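Local coordinates for exopolysaccharide biosynthesis protein (PDB 6TGF) that modifies the glycan biofilm of Pantoea stewartii, probably as a hydrolase of its exopolysaccharide, with a tailspike-like parallel beta-helix, at residues B[386-389]-B[394-397]. Numbering follows the deposited sequence.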
loop_
_atom_site.group_PDB
_atom_site.type_symbol
_atom_site.label_atom_id
_atom_site.label_comp_id
_atom_site.label_asym_id
_atom_site.label_seq_id
_atom_site.Cartn_x
_atom_site.Cartn_y
_atom_site.Cartn_z
ATOM N N TRP B 386 -4.222 -12.148 2.904
ATOM C CA TRP B 386 -4.255 -13.625 3.077
ATOM C C TRP B 386 -4.592 -13.964 4.531
ATOM O O TRP B 386 -4.143 -13.238 5.436
ATOM C CB TRP B 386 -2.950 -14.286 2.618
ATOM C CG TRP B 386 -1.711 -13.809 3.310
ATOM C CD1 TRP B 386 -0.973 -12.705 3.002
ATOM C CD2 TRP B 386 -1.036 -14.446 4.410
ATOM N NE1 TRP B 386 0.109 -12.605 3.833
ATOM C CE2 TRP B 386 0.097 -13.658 4.709
ATOM C CE3 TRP B 386 -1.278 -15.594 5.172
ATOM C CZ2 TRP B 386 0.976 -13.979 5.743
ATOM C CZ3 TRP B 386 -0.406 -15.914 6.190
ATOM C CH2 TRP B 386 0.705 -15.116 6.469
ATOM N N TYR B 387 -5.372 -15.029 4.724
ATOM C CA TYR B 387 -5.912 -15.469 6.034
ATOM C C TYR B 387 -5.647 -16.972 6.185
ATOM O O TYR B 387 -5.859 -17.715 5.211
ATOM C CB TYR B 387 -7.395 -15.090 6.128
ATOM C CG TYR B 387 -7.700 -13.657 5.759
ATOM C CD1 TYR B 387 -7.829 -13.270 4.433
ATOM C CD2 TYR B 387 -7.850 -12.683 6.732
ATOM C CE1 TYR B 387 -8.098 -11.956 4.085
ATOM C CE2 TYR B 387 -8.120 -11.364 6.402
ATOM C CZ TYR B 387 -8.245 -10.998 5.073
ATOM O OH TYR B 387 -8.512 -9.703 4.736
ATOM N N ALA B 388 -5.153 -17.392 7.354
ATOM C CA ALA B 388 -4.891 -18.807 7.713
ATOM C C ALA B 388 -5.633 -19.143 9.012
ATOM O O ALA B 388 -5.410 -18.439 10.014
ATOM C CB ALA B 388 -3.407 -19.043 7.840
ATOM N N SER B 389 -6.491 -20.168 8.983
ATOM C CA SER B 389 -7.307 -20.636 10.135
ATOM C C SER B 389 -7.057 -22.125 10.388
ATOM O O SER B 389 -7.339 -22.934 9.481
ATOM C CB SER B 389 -8.773 -20.370 9.917
ATOM O OG SER B 389 -9.567 -21.148 10.801
ATOM N N ASP B 394 3.152 -25.650 7.801
ATOM C CA ASP B 394 3.663 -24.292 7.473
ATOM C C ASP B 394 2.655 -23.610 6.543
ATOM O O ASP B 394 2.033 -24.319 5.731
ATOM C CB ASP B 394 5.048 -24.348 6.821
ATOM C CG ASP B 394 6.154 -24.867 7.725
ATOM O OD1 ASP B 394 5.916 -24.980 8.945
ATOM O OD2 ASP B 394 7.247 -25.151 7.200
ATOM N N VAL B 395 2.489 -22.290 6.668
ATOM C CA VAL B 395 1.577 -21.481 5.806
ATOM C C VAL B 395 2.413 -20.859 4.676
ATOM O O VAL B 395 2.356 -21.389 3.551
ATOM C CB VAL B 395 0.798 -20.440 6.635
ATOM C CG1 VAL B 395 -0.103 -19.572 5.769
ATOM C CG2 VAL B 395 -0.012 -21.106 7.736
ATOM N N ILE B 396 3.182 -19.803 4.965
ATOM C CA ILE B 396 4.082 -19.130 3.981
ATOM C C ILE B 396 5.504 -19.666 4.186
ATOM O O ILE B 396 6.143 -19.288 5.189
ATOM C CB ILE B 396 4.020 -17.592 4.113
ATOM C CG1 ILE B 396 2.585 -17.075 4.255
ATOM C CG2 ILE B 396 4.747 -16.926 2.953
ATOM C CD1 ILE B 396 1.669 -17.436 3.106
ATOM N N GLN B 397 5.968 -20.523 3.270
ATOM C CA GLN B 397 7.313 -21.156 3.310
ATOM C C GLN B 397 8.084 -20.759 2.048
ATOM O O GLN B 397 7.486 -20.791 0.955
ATOM C CB GLN B 397 7.182 -22.676 3.432
ATOM C CG GLN B 397 8.498 -23.391 3.713
ATOM C CD GLN B 397 9.263 -23.744 2.460
ATOM O OE1 GLN B 397 8.702 -24.236 1.483
ATOM N NE2 GLN B 397 10.563 -23.500 2.483
#
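Ile-396 lays its CG1 branch over one face of the Trp-386 indole. CG1 lies 3.8 Å from the centroid of the Trp-386 six-membered ring and 22° off the ring normal, a CH-pi contact. It is set off toward the rim, and its nearest ring atom is CH2 of Trp-386, at 3.5 Å from Ile-396 CG1. With CG of Trp-386 between the backbone N and the carbonyl carbon (chi1 58°), the indole is carried toward Ile-396. Val-395 reaches the same six-membered ring obliquely, with its CG1 3.7 Å from Trp-386 CZ3. That methyl also lies 3.9 Å from Ala-388 CB, and Val-395 CG2 lies 4.0 Å from it. The contact belongs to one turn of the right-handed parallel beta-helix seen in phage tailspikes. Strand 380-389 and strand 396-399 lie in different sheets of the helix wall, and a short loop turns the corner between them. All four side chains are buried, consistent with the interior of the beta-helix. No hydrogen bond joins the two segments. Along the beta-helix, Phe-419 stacks on the Trp-386 ring, and Leu-430 touches both Trp-386 and Ile-396. Tyr-387 points away from this contact, and its OH hydrogen-bonds Arg-359 of a neighbouring subunit.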